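Local coordinates for protein beta-glucosidase (Saccharopolyspora erythraea D, PDB 5M6G) that probably hydrolyses terminal, non-reducing beta-D-glucosyl residues to release beta-D-glucose, as a family 3 glycoside hydrolase, at residues V47-M55 against L374-E384. Residues are numbered along the deposited sequence; the frame is centred on the assembly and turned at random.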
ATOM      1  N   VAL A  47      -0.201   7.440 -30.049  1.00 15.94           N
ATOM      2  CA  VAL A  47      -1.072   6.533 -29.299  1.00 12.59           C
ATOM      3  C   VAL A  47      -2.552   6.732 -29.627  1.00 14.66           C
ATOM      4  O   VAL A  47      -3.232   5.736 -29.910  1.00 17.09           O
ATOM      5  CB  VAL A  47      -0.778   6.641 -27.794  1.00 15.60           C
ATOM      6  CG1 VAL A  47      -1.882   5.955 -26.985  1.00 13.06           C
ATOM      7  CG2 VAL A  47       0.595   6.026 -27.484  1.00 13.59           C
ATOM      8  N   PRO A  48      -3.105   7.954 -29.607  1.00 16.82           N
ATOM      9  CA  PRO A  48      -4.545   8.085 -29.901  1.00 15.45           C
ATOM     10  C   PRO A  48      -4.942   7.544 -31.270  1.00 13.78           C
ATOM     11  O   PRO A  48      -6.057   7.023 -31.410  1.00 15.52           O
ATOM     12  CB  PRO A  48      -4.791   9.599 -29.798  1.00 18.27           C
ATOM     13  CG  PRO A  48      -3.708  10.121 -28.969  1.00 17.19           C
ATOM     14  CD  PRO A  48      -2.504   9.263 -29.291  1.00 15.57           C
ATOM     15  N   ASP A  49      -4.065   7.641 -32.277  1.00 15.11           N
ATOM     16  CA  ASP A  49      -4.371   7.062 -33.590  1.00 15.17           C
ATOM     17  C   ASP A  49      -4.351   5.538 -33.548  1.00 15.60           C
ATOM     18  O   ASP A  49      -5.138   4.878 -34.243  1.00 15.92           O
ATOM     19  CB  ASP A  49      -3.385   7.568 -34.641  1.00 16.40           C
ATOM     20  CG  ASP A  49      -3.423   9.077 -34.803  1.00 25.01           C
ATOM     21  OD1 ASP A  49      -4.455   9.693 -34.460  1.00 28.82           O
ATOM     22  OD2 ASP A  49      -2.415   9.646 -35.271  1.00 30.78           O
ATOM     23  N   ARG A  50      -3.435   4.961 -32.761  1.00 13.65           N
ATOM     24  CA  ARG A  50      -3.414   3.513 -32.578  1.00 14.10           C
ATOM     25  C   ARG A  50      -4.663   3.037 -31.849  1.00 15.25           C
ATOM     26  O   ARG A  50      -5.257   2.017 -32.222  1.00 13.33           O
ATOM     27  CB  ARG A  50      -2.153   3.100 -31.806  1.00 13.82           C
ATOM     28  CG  ARG A  50      -0.846   3.482 -32.512  1.00 16.20           C
ATOM     29  CD  ARG A  50       0.389   2.956 -31.758  1.00 16.00           C
ATOM     30  NE  ARG A  50       0.539   1.506 -31.870  1.00 13.56           N
ATOM     31  CZ  ARG A  50       1.506   0.815 -31.267  1.00 18.95           C
ATOM     32  NH1 ARG A  50       2.395   1.446 -30.505  1.00 14.48           N
ATOM     33  NH2 ARG A  50       1.582  -0.501 -31.417  1.00 16.12           N
ATOM     34  N   VAL A  51      -5.064   3.758 -30.799  1.00 12.20           N
ATOM     35  CA  VAL A  51      -6.299   3.449 -30.087  1.00 12.63           C
ATOM     36  C   VAL A  51      -7.500   3.519 -31.028  1.00 14.65           C
ATOM     37  O   VAL A  51      -8.349   2.624 -31.046  1.00 14.12           O
ATOM     38  CB  VAL A  51      -6.467   4.401 -28.892  1.00 11.44           C
ATOM     39  CG1 VAL A  51      -7.857   4.257 -28.312  1.00 15.24           C
ATOM     40  CG2 VAL A  51      -5.389   4.105 -27.829  1.00 11.12           C
ATOM     41  N   ASP A  52      -7.600   4.593 -31.811  1.00 13.36           N
ATOM     42  CA  ASP A  52      -8.730   4.720 -32.738  1.00 14.45           C
ATOM     43  C   ASP A  52      -8.810   3.532 -33.692  1.00 16.73           C
ATOM     44  O   ASP A  52      -9.894   2.983 -33.932  1.00 12.88           O
ATOM     45  CB  ASP A  52      -8.614   6.021 -33.530  1.00 14.07           C
ATOM     46  CG  ASP A  52      -8.952   7.248 -32.702  1.00 24.60           C
ATOM     47  OD1 ASP A  52      -9.528   7.093 -31.604  1.00 25.96           O
ATOM     48  OD2 ASP A  52      -8.649   8.375 -33.161  1.00 28.78           O
ATOM     49  N   ASP A  53      -7.671   3.121 -34.255  1.00 14.69           N
ATOM     50  CA  ASP A  53      -7.690   2.047 -35.242  1.00 15.75           C
ATOM     51  C   ASP A  53      -8.094   0.721 -34.610  1.00 18.27           C
ATOM     52  O   ASP A  53      -8.905  -0.023 -35.172  1.00 16.01           O
ATOM     53  CB  ASP A  53      -6.323   1.918 -35.906  1.00 17.68           C
ATOM     54  CG  ASP A  53      -6.306   0.843 -36.947  1.00 17.61           C
ATOM     55  OD1 ASP A  53      -6.889   1.079 -38.022  1.00 15.77           O
ATOM     56  OD2 ASP A  53      -5.744  -0.238 -36.681  1.00 14.53           O
ATOM     57  N   LEU A  54      -7.521   0.403 -33.443  1.00 14.47           N
ATOM     58  CA  LEU A  54      -7.878  -0.828 -32.747  1.00 13.83           C
ATOM     59  C   LEU A  54      -9.362  -0.852 -32.399  1.00 13.50           C
ATOM     60  O   LEU A  54     -10.061  -1.827 -32.690  1.00 13.18           O
ATOM     61  CB  LEU A  54      -7.025  -0.978 -31.481  1.00 12.84           C
ATOM     62  CG  LEU A  54      -7.261  -2.207 -30.601  1.00 15.09           C
ATOM     63  CD1 LEU A  54      -7.148  -3.504 -31.404  1.00 11.15           C
ATOM     64  CD2 LEU A  54      -6.281  -2.205 -29.411  1.00 11.13           C
ATOM     65  N   MET A  55      -9.868   0.216 -31.770  1.00 12.29           N
ATOM     66  CA  MET A  55     -11.278   0.221 -31.406  1.00 12.85           C
ATOM     67  C   MET A  55     -12.180   0.122 -32.628  1.00 15.96           C
ATOM     68  O   MET A  55     -13.247  -0.498 -32.557  1.00 15.91           O
ATOM     69  CB  MET A  55     -11.610   1.463 -30.587  1.00 14.22           C
ATOM     70  CG  MET A  55     -11.016   1.381 -29.188  1.00 16.31           C
ATOM     71  SD  MET A  55     -11.361   2.798 -28.148  1.00 17.44           S
ATOM     72  CE  MET A  55     -13.157   2.734 -28.073  1.00 15.34           C
ATOM     73  N   LEU A 374      -7.152   1.073 -23.188  1.00 11.59           N
ATOM     74  CA  LEU A 374      -6.228   0.782 -24.282  1.00 14.73           C
ATOM     75  C   LEU A 374      -5.123   1.824 -24.363  1.00 13.92           C
ATOM     76  O   LEU A 374      -3.977   1.490 -24.682  1.00 16.38           O
ATOM     77  CB  LEU A 374      -6.982   0.702 -25.611  1.00 13.70           C
ATOM     78  CG  LEU A 374      -7.978  -0.448 -25.710  1.00 12.28           C
ATOM     79  CD1 LEU A 374      -8.818  -0.295 -26.983  1.00 12.85           C
ATOM     80  CD2 LEU A 374      -7.236  -1.791 -25.673  1.00 11.34           C
ATOM     81  N   THR A 375      -5.445   3.092 -24.082  1.00 12.71           N
ATOM     82  CA  THR A 375      -4.416   4.127 -24.097  1.00 13.64           C
ATOM     83  C   THR A 375      -3.270   3.771 -23.157  1.00 12.58           C
ATOM     84  O   THR A 375      -2.096   3.877 -23.527  1.00 11.64           O
ATOM     85  CB  THR A 375      -5.030   5.482 -23.729  1.00 13.89           C
ATOM     86  OG1 THR A 375      -5.879   5.913 -24.802  1.00 16.55           O
ATOM     87  CG2 THR A 375      -3.951   6.535 -23.504  1.00 12.99           C
ATOM     88  N   LYS A 376      -3.595   3.308 -21.949  1.00 13.78           N
ATOM     89  CA  LYS A 376      -2.554   2.951 -20.993  1.00 11.97           C
ATOM     90  C   LYS A 376      -1.774   1.723 -21.451  1.00 12.06           C
ATOM     91  O   LYS A 376      -0.554   1.646 -21.249  1.00 12.21           O
ATOM     92  CB  LYS A 376      -3.179   2.731 -19.617  1.00 12.12           C
ATOM     93  CG  LYS A 376      -3.673   4.037 -18.995  1.00 10.63           C
ATOM     94  CD  LYS A 376      -2.471   4.909 -18.608  1.00 14.68           C
ATOM     95  CE  LYS A 376      -2.846   6.383 -18.372  1.00 14.27           C
ATOM     96  NZ  LYS A 376      -3.203   7.119 -19.639  1.00 14.10           N
ATOM     97  N   LYS A 377      -2.447   0.761 -22.085  1.00 14.08           N
ATOM     98  CA  LYS A 377      -1.719  -0.383 -22.638  1.00 15.33           C
ATOM     99  C   LYS A 377      -0.717   0.054 -23.706  1.00 17.39           C
ATOM    100  O   LYS A 377       0.422  -0.427 -23.726  1.00 17.61           O
ATOM    101  CB  LYS A 377      -2.699  -1.415 -23.193  1.00 15.55           C
ATOM    102  CG  LYS A 377      -3.521  -2.114 -22.115  1.00 13.96           C
ATOM    103  CD  LYS A 377      -4.376  -3.236 -22.710  1.00 14.02           C
ATOM    104  CE  LYS A 377      -5.003  -4.094 -21.633  1.00 13.48           C
ATOM    105  NZ  LYS A 377      -5.663  -5.307 -22.209  1.00 15.06           N
ATOM    106  N   PHE A 378      -1.110   0.967 -24.602  1.00 14.75           N
ATOM    107  CA  PHE A 378      -0.154   1.461 -25.597  1.00 10.79           C
ATOM    108  C   PHE A 378       0.964   2.264 -24.948  1.00 13.04           C
ATOM    109  O   PHE A 378       2.138   2.115 -25.311  1.00 14.77           O
ATOM    110  CB  PHE A 378      -0.855   2.319 -26.647  1.00 12.35           C
ATOM    111  CG  PHE A 378      -1.607   1.522 -27.672  1.00 15.20           C
ATOM    112  CD1 PHE A 378      -0.929   0.854 -28.683  1.00 16.42           C
ATOM    113  CD2 PHE A 378      -2.991   1.451 -27.628  1.00 14.82           C
ATOM    114  CE1 PHE A 378      -1.625   0.107 -29.633  1.00 13.83           C
ATOM    115  CE2 PHE A 378      -3.693   0.722 -28.574  1.00 16.42           C
ATOM    116  CZ  PHE A 378      -3.000   0.038 -29.576  1.00 13.08           C
ATOM    117  N   GLU A 379       0.619   3.136 -24.002  1.00 12.29           N
ATOM    118  CA  GLU A 379       1.639   3.944 -23.346  1.00 12.84           C
ATOM    119  C   GLU A 379       2.630   3.066 -22.601  1.00 14.96           C
ATOM    120  O   GLU A 379       3.833   3.335 -22.608  1.00 14.24           O
ATOM    121  CB  GLU A 379       0.983   4.955 -22.396  1.00 10.68           C
ATOM    122  CG  GLU A 379       0.245   6.082 -23.133  1.00 11.37           C
ATOM    123  CD  GLU A 379      -0.605   6.955 -22.214  1.00 19.89           C
ATOM    124  OE1 GLU A 379      -1.004   6.489 -21.122  1.00 16.08           O
ATOM    125  OE2 GLU A 379      -0.896   8.108 -22.596  1.00 23.30           O
ATOM    126  N   LEU A 380       2.147   1.991 -21.986  1.00 13.18           N
ATOM    127  CA  LEU A 380       3.037   1.089 -21.263  1.00 14.10           C
ATOM    128  C   LEU A 380       3.942   0.293 -22.187  1.00 16.58           C
ATOM    129  O   LEU A 380       4.806  -0.430 -21.690  1.00 15.30           O
ATOM    130  CB  LEU A 380       2.219   0.131 -20.394  1.00 13.15           C
ATOM    131  CG  LEU A 380       1.751   0.753 -19.081  1.00 15.47           C
ATOM    132  CD1 LEU A 380       0.661  -0.089 -18.456  1.00 14.79           C
ATOM    133  CD2 LEU A 380       2.940   0.888 -18.127  1.00 16.14           C
ATOM    134  N   GLY A 381       3.758   0.402 -23.503  1.00 16.69           N
ATOM    135  CA  GLY A 381       4.593  -0.311 -24.444  1.00 13.46           C
ATOM    136  C   GLY A 381       4.247  -1.769 -24.608  1.00 12.80           C
ATOM    137  O   GLY A 381       5.036  -2.511 -25.192  1.00 16.12           O
ATOM    138  N   LEU A 382       3.065  -2.191 -24.144  1.00 13.56           N
ATOM    139  CA  LEU A 382       2.717  -3.611 -24.130  1.00 11.49           C
ATOM    140  C   LEU A 382       2.543  -4.178 -25.530  1.00 16.04           C
ATOM    141  O   LEU A 382       2.698  -5.391 -25.725  1.00 17.32           O
ATOM    142  CB  LEU A 382       1.436  -3.829 -23.322  1.00 11.47           C
ATOM    143  CG  LEU A 382       1.602  -3.612 -21.814  1.00 14.83           C
ATOM    144  CD1 LEU A 382       0.253  -3.721 -21.093  1.00 15.99           C
ATOM    145  CD2 LEU A 382       2.599  -4.610 -21.242  1.00 18.99           C
ATOM    146  N   PHE A 383       2.191  -3.341 -26.508  1.00 12.45           N
ATOM    147  CA  PHE A 383       2.038  -3.834 -27.871  1.00 13.35           C
ATOM    148  C   PHE A 383       3.383  -4.060 -28.548  1.00 16.19           C
ATOM    149  O   PHE A 383       3.439  -4.734 -29.582  1.00 19.05           O
ATOM    150  CB  PHE A 383       1.198  -2.858 -28.711  1.00 15.97           C
ATOM    151  CG  PHE A 383      -0.277  -2.874 -28.395  1.00 18.02           C
ATOM    152  CD1 PHE A 383      -0.782  -2.179 -27.303  1.00 14.16           C
ATOM    153  CD2 PHE A 383      -1.164  -3.563 -29.210  1.00 15.98           C
ATOM    154  CE1 PHE A 383      -2.147  -2.179 -27.023  1.00 15.00           C
ATOM    155  CE2 PHE A 383      -2.528  -3.569 -28.938  1.00 14.64           C
ATOM    156  CZ  PHE A 383      -3.022  -2.882 -27.848  1.00 10.94           C
ATOM    157  N   GLU A 384       4.460  -3.504 -27.997  1.00 15.66           N
ATOM    158  CA  GLU A 384       5.814  -3.688 -28.502  1.00 15.97           C
ATOM    159  C   GLU A 384       6.627  -4.656 -27.653  1.00 18.05           C
ATOM    160  O   GLU A 384       7.369  -5.476 -28.202  1.00 17.29           O
ATOM    161  CB  GLU A 384       6.544  -2.338 -28.566  1.00 16.54           C
ATOM    162  CG  GLU A 384       6.211  -1.492 -29.794  1.00 13.61           C
ATOM    163  CD  GLU A 384       4.765  -1.037 -29.824  1.00 18.18           C
ATOM    164  OE1 GLU A 384       4.355  -0.227 -28.964  1.00 18.88           O
ATOM    165  OE2 GLU A 384       4.026  -1.501 -30.712  1.00 17.30           O
TER
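R50 and E384 meet end-on in a two-pronged salt bridge: NH2 of R50 donates to the syn lone pair of E384 OE2 at 2.7 Å, and NH1 of R50 reaches OE1 of E384 at 3.0 Å in a nearly straight bond (171°). The guanidinium and carboxylate planes are turned 44° apart. R50 NH2 also hydrogen-bonds to the carbonyl oxygen of Y40. Before reaching E384 the arginine passes over F378: its CB makes a CH-pi contact 3.9 Å from the ring centroid, and a bend at chi3 lays NE 3.4 Å from CE1 of F378. With an alanine here, the E384 carboxylate is likely to lose its charged mate and the F378 ring part of its cover. The opposite face of that ring is covered by the F383 ring, nearly parallel and offset, with CE1 of F383 3.3 Å above the F378 ring plane. Apolar packing completes the joint, F378 being a knob in the hole formed by V47, R50, V51 and L54. CD2 of L54 reaches CZ of F383 at 3.7 Å, and CG of M55 packs on L374 CD1. Segment 47-55 of helix 47-57 thus crosses the 374-379 end of helix 363-379 at 126° and, through R50, also holds the segment after its Schellman turn at G381; K377 of that helix and L382 of the following loop touch I125 on strand 125-128 of the TIM-barrel-type domain.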